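Local structure of lantibiotic dehydratase (Microbispora corallina, 5EHK) at residues L295-E306 with V324-A332; P827-L835 with F856-L867. The protein probably dehydrates serine and threonine residues of the NAI-107 precursor peptide, using glutamate delivered by glutamyl-tRNA, during lantibiotic biosynthesis. One frame throughout, in Å; residues are numbered along the deposited sequence.

Contact 1. Residues L295-E306 with V324-A332; sequences LQHVLDVVAAAE and VAALREVDA
Leu295 and Leu299, one turn apart, press against Leu327 and the residues after it. The two methyls of Leu295 divide the work: CD1 meets Leu327 CD2 at 4.0 Å, while CD2 lies over the backbone N of Asp331 and touches Val330 CG1. Leu299 sets its CG against CG of Arg328, 3.9 Å away, with CD1 on Leu327 CB and CD2 beside the Asp331 side chain. Farther along, Val302 CG2 rests on Val324 CG1 at 4.2 Å. The helices are successive in the chain and form a splayed, roughly antiparallel helical hairpin; the axes of the two segments approach to 10.3 Å with their directions 138° apart. Helix 174-185 covers the same seam, with Leu177 on Leu295 and Trp176 on Leu327. From the second helix, Arg328, extended from CG to NE, carries its guanidinium past Val302 to Glu306, which reaches out from the opposite direction. NH2 makes a salt bridge of 2.9 Å to Glu306 OE2, the carboxylate sitting at the guanidinium edge with its plane turned by 54°. At the other end, Gln296 bends at chi2 (60°) and its NE2 donates to Asp300 OD1 at 3.0 Å; its OE1 faces the Asp331 carboxylate, acceptor to acceptor, without a hydrogen bond.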
loop_
_atom_site.group_PDB
_atom_site.type_symbol
_atom_site.label_atom_id
_atom_site.label_comp_id
_atom_site.label_asym_id
_atom_site.label_seq_id
_atom_site.Cartn_x
_atom_site.Cartn_y
_atom_site.Cartn_z
ATOM N N LEU A 295 -11.304 44.627 -12.890
ATOM C CA LEU A 295 -11.038 45.694 -13.862
ATOM C C LEU A 295 -10.938 47.057 -13.176
ATOM O O LEU A 295 -9.996 47.827 -13.415
ATOM C CB LEU A 295 -12.097 45.716 -14.958
ATOM C CG LEU A 295 -11.884 46.694 -16.116
ATOM C CD1 LEU A 295 -10.556 46.452 -16.816
ATOM C CD2 LEU A 295 -12.999 46.533 -17.121
ATOM N N GLN A 296 -11.899 47.323 -12.296
ATOM C CA GLN A 296 -11.943 48.569 -11.556
ATOM C C GLN A 296 -10.712 48.716 -10.670
ATOM O O GLN A 296 -10.184 49.820 -10.500
ATOM C CB GLN A 296 -13.225 48.663 -10.734
ATOM C CG GLN A 296 -13.464 50.039 -10.135
ATOM C CD GLN A 296 -13.582 51.129 -11.207
ATOM O OE1 GLN A 296 -14.411 51.042 -12.131
ATOM N NE2 GLN A 296 -12.761 52.170 -11.077
ATOM N N HIS A 297 -10.250 47.595 -10.117
ATOM C CA HIS A 297 -9.030 47.602 -9.317
ATOM C C HIS A 297 -7.835 48.115 -10.103
ATOM O O HIS A 297 -7.087 48.944 -9.586
ATOM C CB HIS A 297 -8.681 46.226 -8.728
ATOM C CG HIS A 297 -7.306 46.184 -8.146
ATOM N ND1 HIS A 297 -6.995 46.780 -6.945
ATOM C CD2 HIS A 297 -6.144 45.701 -8.640
ATOM C CE1 HIS A 297 -5.705 46.634 -6.707
ATOM N NE2 HIS A 297 -5.164 45.984 -7.721
ATOM N N VAL A 298 -7.632 47.612 -11.323
ATOM C CA VAL A 298 -6.543 48.127 -12.163
ATOM C C VAL A 298 -6.676 49.641 -12.413
ATOM O O VAL A 298 -5.715 50.396 -12.222
ATOM C CB VAL A 298 -6.444 47.420 -13.525
ATOM C CG1 VAL A 298 -5.317 48.044 -14.346
ATOM C CG2 VAL A 298 -6.234 45.909 -13.349
ATOM N N LEU A 299 -7.868 50.077 -12.832
ATOM C CA LEU A 299 -8.135 51.508 -13.015
ATOM C C LEU A 299 -7.896 52.349 -11.756
ATOM O O LEU A 299 -7.261 53.401 -11.839
ATOM C CB LEU A 299 -9.522 51.797 -13.613
ATOM C CG LEU A 299 -9.983 51.396 -15.023
ATOM C CD1 LEU A 299 -9.073 50.419 -15.760
ATOM C CD2 LEU A 299 -11.413 50.864 -14.951
ATOM N N ASP A 300 -8.422 51.922 -10.608
ATOM C CA ASP A 300 -8.213 52.681 -9.365
ATOM C C ASP A 300 -6.718 52.856 -9.052
ATOM O O ASP A 300 -6.283 53.923 -8.603
ATOM C CB ASP A 300 -8.939 52.033 -8.182
ATOM C CG ASP A 300 -10.449 52.096 -8.308
ATOM O OD1 ASP A 300 -10.953 53.062 -8.915
ATOM O OD2 ASP A 300 -11.134 51.168 -7.828
ATOM N N VAL A 301 -5.943 51.807 -9.318
ATOM C CA VAL A 301 -4.504 51.829 -9.100
ATOM C C VAL A 301 -3.745 52.773 -10.047
ATOM O O VAL A 301 -2.938 53.580 -9.571
ATOM C CB VAL A 301 -3.903 50.401 -9.133
ATOM C CG1 VAL A 301 -2.405 50.460 -9.333
ATOM C CG2 VAL A 301 -4.239 49.646 -7.844
ATOM N N VAL A 302 -3.995 52.695 -11.363
ATOM C CA VAL A 302 -3.355 53.631 -12.312
ATOM C C VAL A 302 -3.792 55.071 -12.051
ATOM O O VAL A 302 -3.032 56.009 -12.273
ATOM C CB VAL A 302 -3.537 53.278 -13.808
ATOM C CG1 VAL A 302 -3.319 51.802 -14.036
ATOM C CG2 VAL A 302 -4.889 53.708 -14.305
ATOM N N ALA A 303 -5.025 55.233 -11.588
ATOM C CA ALA A 303 -5.526 56.539 -11.184
ATOM C C ALA A 303 -4.785 57.051 -9.953
ATOM O O ALA A 303 -4.576 58.255 -9.821
ATOM C CB ALA A 303 -7.026 56.474 -10.901
ATOM N N ALA A 304 -4.393 56.145 -9.055
ATOM C CA ALA A 304 -3.608 56.535 -7.887
ATOM C C ALA A 304 -2.234 56.996 -8.341
ATOM O O ALA A 304 -1.622 57.872 -7.730
ATOM C CB ALA A 304 -3.485 55.389 -6.885
ATOM N N ALA A 305 -1.762 56.407 -9.434
ATOM C CA ALA A 305 -0.442 56.733 -9.949
ATOM C C ALA A 305 -0.453 58.040 -10.740
ATOM O O ALA A 305 0.451 58.870 -10.596
ATOM C CB ALA A 305 0.096 55.587 -10.810
ATOM N N GLU A 306 -1.481 58.216 -11.568
ATOM C CA GLU A 306 -1.627 59.435 -12.341
ATOM C C GLU A 306 -1.639 60.627 -11.414
ATOM O O GLU A 306 -0.801 61.527 -11.530
ATOM C CB GLU A 306 -2.930 59.409 -13.135
ATOM C CG GLU A 306 -2.907 58.474 -14.327
ATOM C CD GLU A 306 -4.286 58.285 -14.934
ATOM O OE1 GLU A 306 -5.243 58.900 -14.406
ATOM O OE2 GLU A 306 -4.411 57.506 -15.914
ATOM N N VAL A 324 -4.811 52.058 -21.251
ATOM C CA VAL A 324 -5.651 52.434 -20.123
ATOM C C VAL A 324 -7.031 52.854 -20.595
ATOM O O VAL A 324 -8.040 52.365 -20.095
ATOM C CB VAL A 324 -4.997 53.533 -19.255
ATOM C CG1 VAL A 324 -6.017 54.203 -18.346
ATOM C CG2 VAL A 324 -3.878 52.936 -18.418
ATOM N N ALA A 325 -7.077 53.721 -21.597
ATOM C CA ALA A 325 -8.356 54.182 -22.120
ATOM C C ALA A 325 -9.150 53.009 -22.707
ATOM O O ALA A 325 -10.333 52.864 -22.420
ATOM C CB ALA A 325 -8.155 55.301 -23.139
ATOM N N ALA A 326 -8.489 52.161 -23.492
ATOM C CA ALA A 326 -9.105 50.945 -24.031
ATOM C C ALA A 326 -9.710 50.001 -22.961
ATOM O O ALA A 326 -10.632 49.226 -23.242
ATOM C CB ALA A 326 -8.084 50.190 -24.880
ATOM N N LEU A 327 -9.205 50.086 -21.734
ATOM C CA LEU A 327 -9.729 49.276 -20.646
ATOM C C LEU A 327 -10.918 49.956 -19.982
ATOM O O LEU A 327 -11.902 49.300 -19.651
ATOM C CB LEU A 327 -8.642 48.982 -19.600
ATOM C CG LEU A 327 -7.572 47.937 -19.949
ATOM C CD1 LEU A 327 -6.457 47.940 -18.926
ATOM C CD2 LEU A 327 -8.178 46.546 -20.065
ATOM N N ARG A 328 -10.845 51.275 -19.820
ATOM C CA ARG A 328 -11.964 52.045 -19.266
ATOM C C ARG A 328 -13.192 51.979 -20.174
ATOM O O ARG A 328 -14.316 52.192 -19.726
ATOM C CB ARG A 328 -11.566 53.510 -19.077
ATOM C CG ARG A 328 -10.373 53.719 -18.187
ATOM C CD ARG A 328 -10.129 55.187 -17.910
ATOM N NE ARG A 328 -8.865 55.374 -17.209
ATOM C CZ ARG A 328 -8.312 56.552 -16.965
ATOM N NH1 ARG A 328 -8.917 57.667 -17.350
ATOM N NH2 ARG A 328 -7.151 56.607 -16.335
ATOM N N GLU A 329 -12.965 51.712 -21.456
ATOM C CA GLU A 329 -14.052 51.610 -22.408
ATOM C C GLU A 329 -14.800 50.323 -22.134
ATOM O O GLU A 329 -16.037 50.289 -22.130
ATOM C CB GLU A 329 -13.537 51.601 -23.853
ATOM C CG GLU A 329 -14.634 51.941 -24.882
ATOM C CD GLU A 329 -14.152 51.950 -26.333
ATOM O OE1 GLU A 329 -13.046 52.463 -26.614
ATOM O OE2 GLU A 329 -14.886 51.419 -27.196
ATOM N N VAL A 330 -14.035 49.271 -21.858
ATOM C CA VAL A 330 -14.607 47.964 -21.583
ATOM C C VAL A 330 -15.375 48.026 -20.282
ATOM O O VAL A 330 -16.459 47.455 -20.162
ATOM C CB VAL A 330 -13.519 46.903 -21.485
ATOM C CG1 VAL A 330 -14.071 45.631 -20.847
ATOM C CG2 VAL A 330 -12.928 46.625 -22.876
ATOM N N ASP A 331 -14.829 48.756 -19.322
ATOM C CA ASP A 331 -15.536 48.987 -18.083
ATOM C C ASP A 331 -16.886 49.636 -18.388
ATOM O O ASP A 331 -17.940 49.155 -17.957
ATOM C CB ASP A 331 -14.714 49.880 -17.164
ATOM C CG ASP A 331 -15.324 50.007 -15.789
ATOM O OD1 ASP A 331 -15.490 48.956 -15.123
ATOM O OD2 ASP A 331 -15.651 51.146 -15.381
ATOM N N ALA A 332 -16.846 50.714 -19.166
ATOM C CA ALA A 332 -18.050 51.474 -19.492
ATOM C C ALA A 332 -19.098 50.614 -20.210
ATOM O O ALA A 332 -20.286 50.671 -19.891
ATOM C CB ALA A 332 -17.694 52.694 -20.321
#

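Contact 2. Residues P827-L835 with F856-L867; sequences PRRNQDDFL and FIRYSDTAGQHL
Leu835 serves two flat groups of the strand 856-861 with one methyl each. Its CD2 stands over the centre of the Phe856 ring, 3.6 Å from the centroid and 9° off the normal, a CH-pi contact; its CD1 lies on one face of the Arg858 guanidinium, offset toward the rim and 3.5 Å from NH1. With chi1 at 87°, CG between the backbone N and the carbonyl carbon, the Phe856 side chain turns its ring face to CD2. At the edge of the Arg858 guanidinium comes the carboxylate of Asp832, nearly perpendicular to it. They are modelled as a salt bridge, but OD1 and NH2 are placed too close for its length to be trusted. As modelled, the same NH2 lies over a face of the Arg828 guanidinium, the two planes 38° apart. Both arginines face the Asp832 carboxylate in a salt-bridge network, Arg828 only loosely, through a long contact from outside its guanidinium plane; Arg858 NH1 also donates to Arg1084 O. The bent Arg828 chain crosses the Gln865 amide, with CG 3.7 Å from NE2. Gln831, extended beyond CG, slides antiparallel past Leu867, CG to CG 4.0 Å, and spends its NE2 on Val826 O. Leu867 CD1 also reaches Phe834 CD2 at 3.9 Å, and the Phe834 ring meets Trp893 almost at right angles. Strands 853-861 and 864-872 form a beta hairpin closed by a type I turn, Asp861 to Gly864, within a four-stranded antiparallel sheet. Helix 828-837 packs on it, its segment 828-835 running parallel to strand segment 864-867 at 8.5 Å between axes, while Leu938 of helix 920-942 touches Asp832, Leu835 and Arg858.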
loop_
_atom_site.group_PDB
_atom_site.type_symbol
_atom_site.label_atom_id
_atom_site.label_comp_id
_atom_site.label_asym_id
_atom_site.label_seq_id
_atom_site.Cartn_x
_atom_site.Cartn_y
_atom_site.Cartn_z
ATOM N N PRO A 827 20.865 -7.853 9.362
ATOM C CA PRO A 827 19.441 -8.087 9.590
ATOM C C PRO A 827 19.191 -8.488 11.023
ATOM O O PRO A 827 20.067 -9.068 11.664
ATOM C CB PRO A 827 19.120 -9.247 8.651
ATOM C CG PRO A 827 20.415 -9.841 8.296
ATOM C CD PRO A 827 21.397 -8.727 8.310
ATOM N N ARG A 828 17.987 -8.201 11.499
ATOM C CA ARG A 828 17.664 -8.313 12.915
ATOM C C ARG A 828 17.982 -9.678 13.524
ATOM O O ARG A 828 18.547 -9.740 14.615
ATOM C CB ARG A 828 16.195 -7.926 13.140
ATOM C CG ARG A 828 15.710 -8.003 14.577
ATOM C CD ARG A 828 16.617 -7.253 15.529
ATOM N NE ARG A 828 16.998 -8.080 16.679
ATOM C CZ ARG A 828 16.602 -7.819 17.915
ATOM N NH1 ARG A 828 15.830 -6.759 18.147
ATOM N NH2 ARG A 828 16.977 -8.597 18.918
ATOM N N ARG A 829 17.665 -10.753 12.806
ATOM C CA ARG A 829 17.881 -12.128 13.283
ATOM C C ARG A 829 19.355 -12.399 13.580
ATOM O O ARG A 829 19.674 -13.189 14.472
ATOM C CB ARG A 829 17.380 -13.162 12.260
ATOM C CG ARG A 829 15.874 -13.335 12.189
ATOM C CD ARG A 829 15.435 -14.337 11.114
ATOM N NE ARG A 829 16.353 -14.313 9.986
ATOM C CZ ARG A 829 17.225 -15.290 9.736
ATOM N NH1 ARG A 829 17.224 -16.375 10.510
ATOM N NH2 ARG A 829 18.080 -15.199 8.713
ATOM N N ASN A 830 20.237 -11.724 12.839
ATOM C CA ASN A 830 21.682 -11.901 12.965
ATOM C C ASN A 830 22.363 -10.963 13.961
ATOM O O ASN A 830 23.540 -11.131 14.268
ATOM C CB ASN A 830 22.342 -11.693 11.600
ATOM C CG ASN A 830 21.910 -12.733 10.573
ATOM O OD1 ASN A 830 20.962 -13.499 10.798
ATOM N ND2 ASN A 830 22.612 -12.758 9.432
ATOM N N GLN A 831 21.624 -9.982 14.472
ATOM C CA GLN A 831 22.226 -8.842 15.171
ATOM C C GLN A 831 22.856 -9.207 16.521
ATOM O O GLN A 831 23.967 -8.761 16.845
ATOM C CB GLN A 831 21.214 -7.697 15.312
ATOM C CG GLN A 831 20.939 -6.949 14.016
ATOM C CD GLN A 831 19.818 -5.900 14.117
ATOM O OE1 GLN A 831 19.268 -5.663 15.179
ATOM N NE2 GLN A 831 19.479 -5.286 12.999
ATOM N N ASP A 832 22.146 -9.990 17.323
ATOM C CA ASP A 832 22.709 -10.438 18.597
ATOM C C ASP A 832 24.071 -11.122 18.482
ATOM O O ASP A 832 24.974 -10.787 19.240
ATOM C CB ASP A 832 21.720 -11.315 19.327
ATOM C CG ASP A 832 20.551 -10.539 19.760
ATOM O OD1 ASP A 832 20.629 -9.335 19.528
ATOM O OD2 ASP A 832 19.587 -11.075 20.328
ATOM N N ASP A 833 24.233 -12.034 17.522
ATOM C CA ASP A 833 25.551 -12.648 17.273
ATOM C C ASP A 833 26.592 -11.630 16.829
ATOM O O ASP A 833 27.734 -11.667 17.294
ATOM C CB ASP A 833 25.497 -13.784 16.236
ATOM C CG ASP A 833 25.091 -15.119 16.848
ATOM O OD1 ASP A 833 25.225 -15.267 18.090
ATOM O OD2 ASP A 833 24.602 -16.002 16.097
ATOM N N PHE A 834 26.191 -10.724 15.937
ATOM C CA PHE A 834 27.094 -9.694 15.448
ATOM C C PHE A 834 27.572 -8.815 16.628
ATOM O O PHE A 834 28.753 -8.474 16.730
ATOM C CB PHE A 834 26.419 -8.864 14.349
ATOM C CG PHE A 834 27.374 -7.974 13.595
ATOM C CD1 PHE A 834 28.061 -8.460 12.501
ATOM C CD2 PHE A 834 27.611 -6.674 14.017
ATOM C CE1 PHE A 834 28.933 -7.683 11.832
ATOM C CE2 PHE A 834 28.499 -5.887 13.353
ATOM C CZ PHE A 834 29.173 -6.392 12.250
ATOM N N LEU A 835 26.629 -8.473 17.510
ATOM C CA LEU A 835 26.906 -7.734 18.734
ATOM C C LEU A 835 27.827 -8.467 19.710
ATOM O O LEU A 835 28.685 -7.847 20.347
ATOM C CB LEU A 835 25.602 -7.368 19.436
ATOM C CG LEU A 835 24.740 -6.299 18.758
ATOM C CD1 LEU A 835 23.345 -6.252 19.362
ATOM C CD2 LEU A 835 25.432 -4.927 18.824
ATOM N N PHE A 856 26.138 2.028 20.354
ATOM C CA PHE A 856 25.404 1.467 19.247
ATOM C C PHE A 856 23.923 1.524 19.537
ATOM O O PHE A 856 23.507 1.427 20.694
ATOM C CB PHE A 856 25.819 0.021 18.969
ATOM C CG PHE A 856 25.066 -0.986 19.793
ATOM C CD1 PHE A 856 23.815 -1.452 19.387
ATOM C CD2 PHE A 856 25.602 -1.466 20.974
ATOM C CE1 PHE A 856 23.126 -2.339 20.154
ATOM C CE2 PHE A 856 24.913 -2.367 21.731
ATOM C CZ PHE A 856 23.675 -2.808 21.324
ATOM N N ILE A 857 23.135 1.640 18.468
ATOM C CA ILE A 857 21.697 1.518 18.556
ATOM C C ILE A 857 21.191 0.585 17.436
ATOM O O ILE A 857 21.821 0.439 16.382
ATOM C CB ILE A 857 20.969 2.878 18.451
ATOM C CG1 ILE A 857 21.076 3.463 17.042
ATOM C CG2 ILE A 857 21.493 3.880 19.468
ATOM C CD1 ILE A 857 20.229 4.692 16.844
ATOM N N ARG A 858 20.047 -0.037 17.688
ATOM C CA ARG A 858 19.317 -0.789 16.696
ATOM C C ARG A 858 18.347 0.222 16.079
ATOM O O ARG A 858 17.683 0.991 16.775
ATOM C CB ARG A 858 18.599 -1.954 17.383
ATOM C CG ARG A 858 19.562 -2.944 18.035
ATOM C CD ARG A 858 18.919 -3.891 19.095
ATOM N NE ARG A 858 19.127 -5.293 18.823
ATOM C CZ ARG A 858 19.713 -6.178 19.620
ATOM N NH1 ARG A 858 20.202 -5.870 20.800
ATOM N NH2 ARG A 858 19.827 -7.407 19.176
ATOM N N TYR A 859 18.321 0.270 14.759
ATOM C CA TYR A 859 17.599 1.314 14.064
ATOM C C TYR A 859 16.824 0.670 12.930
ATOM O O TYR A 859 17.248 -0.338 12.366
ATOM C CB TYR A 859 18.597 2.352 13.510
ATOM C CG TYR A 859 17.999 3.712 13.249
ATOM C CD1 TYR A 859 18.145 4.738 14.179
ATOM C CD2 TYR A 859 17.271 3.975 12.083
ATOM C CE1 TYR A 859 17.591 6.000 13.965
ATOM C CE2 TYR A 859 16.708 5.238 11.856
ATOM C CZ TYR A 859 16.875 6.248 12.807
ATOM O OH TYR A 859 16.338 7.506 12.617
ATOM N N SER A 860 15.693 1.254 12.573
ATOM C CA SER A 860 15.012 0.819 11.366
ATOM C C SER A 860 14.722 2.014 10.460
ATOM O O SER A 860 14.069 2.965 10.884
ATOM C CB SER A 860 13.730 0.074 11.717
ATOM O OG SER A 860 12.962 -0.099 10.553
ATOM N N ASP A 861 15.243 1.993 9.234
ATOM C CA ASP A 861 14.900 3.026 8.250
ATOM C C ASP A 861 14.158 2.455 7.046
ATOM O O ASP A 861 13.680 1.316 7.070
ATOM C CB ASP A 861 16.132 3.848 7.810
ATOM C CG ASP A 861 17.256 2.989 7.166
ATOM O OD1 ASP A 861 16.987 1.873 6.656
ATOM O OD2 ASP A 861 18.424 3.463 7.129
ATOM N N THR A 862 14.141 3.216 5.962
ATOM C CA THR A 862 13.383 2.814 4.782
ATOM C C THR A 862 13.959 1.525 4.187
ATOM O O THR A 862 13.308 0.871 3.374
ATOM C CB THR A 862 13.396 3.916 3.677
ATOM O OG1 THR A 862 14.747 4.196 3.284
ATOM C CG2 THR A 862 12.707 5.221 4.143
ATOM N N ALA A 863 15.183 1.172 4.580
ATOM C CA ALA A 863 15.858 0.006 4.015
ATOM C C ALA A 863 15.923 -1.167 4.983
ATOM O O ALA A 863 16.637 -2.150 4.754
ATOM C CB ALA A 863 17.250 0.375 3.530
ATOM N N GLY A 864 15.168 -1.071 6.066
ATOM C CA GLY A 864 15.046 -2.199 6.959
ATOM C C GLY A 864 15.716 -1.961 8.294
ATOM O O GLY A 864 16.004 -0.815 8.654
ATOM N N GLN A 865 15.953 -3.060 9.013
ATOM C CA GLN A 865 16.587 -3.041 10.323
ATOM C C GLN A 865 18.088 -3.183 10.216
ATOM O O GLN A 865 18.591 -4.066 9.507
ATOM C CB GLN A 865 16.040 -4.162 11.204
ATOM C CG GLN A 865 14.769 -3.796 11.956
ATOM C CD GLN A 865 14.127 -4.994 12.605
ATOM O OE1 GLN A 865 13.912 -6.009 11.951
ATOM N NE2 GLN A 865 13.819 -4.894 13.898
ATOM N N HIS A 866 18.800 -2.308 10.922
ATOM C CA HIS A 866 20.254 -2.355 10.911
ATOM C C HIS A 866 20.815 -1.912 12.252
ATOM O O HIS A 866 20.065 -1.606 13.159
ATOM C CB HIS A 866 20.780 -1.527 9.756
ATOM C CG HIS A 866 20.308 -0.115 9.779
ATOM N ND1 HIS A 866 18.995 0.227 9.542
ATOM C CD2 HIS A 866 20.975 1.049 9.961
ATOM C CE1 HIS A 866 18.867 1.541 9.621
ATOM N NE2 HIS A 866 20.057 2.064 9.859
ATOM N N LEU A 867 22.130 -1.949 12.394
ATOM C CA LEU A 867 22.778 -1.427 13.593
ATOM C C LEU A 867 23.436 -0.130 13.212
ATOM O O LEU A 867 23.893 0.028 12.093
ATOM C CB LEU A 867 23.843 -2.385 14.137
ATOM C CG LEU A 867 23.305 -3.731 14.567
ATOM C CD1 LEU A 867 24.431 -4.658 14.899
ATOM C CD2 LEU A 867 22.375 -3.534 15.737
#

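How the contacts relate
Contact 1 and contact 2 do not touch: their centres lie 69 Å apart and their nearest atoms about 46 Å apart, on opposite sides of the chain's centre. Contact 1 lies in the N-terminal dehydratase region of the sequence and contact 2 in the C-terminal one. In related full-length lantibiotic dehydratases these parts carry glutamylation and glutamate elimination respectively, and the same division is likely here, although neither contact can be tied to an active-site residue. They differ in the dimer too. No other chain touches contact 1, whereas around contact 2 Arg829 makes salt bridges to Asp212 and Asp431 of the second subunit, and Thr862 hydrogen-bonds to Thr862 of that subunit.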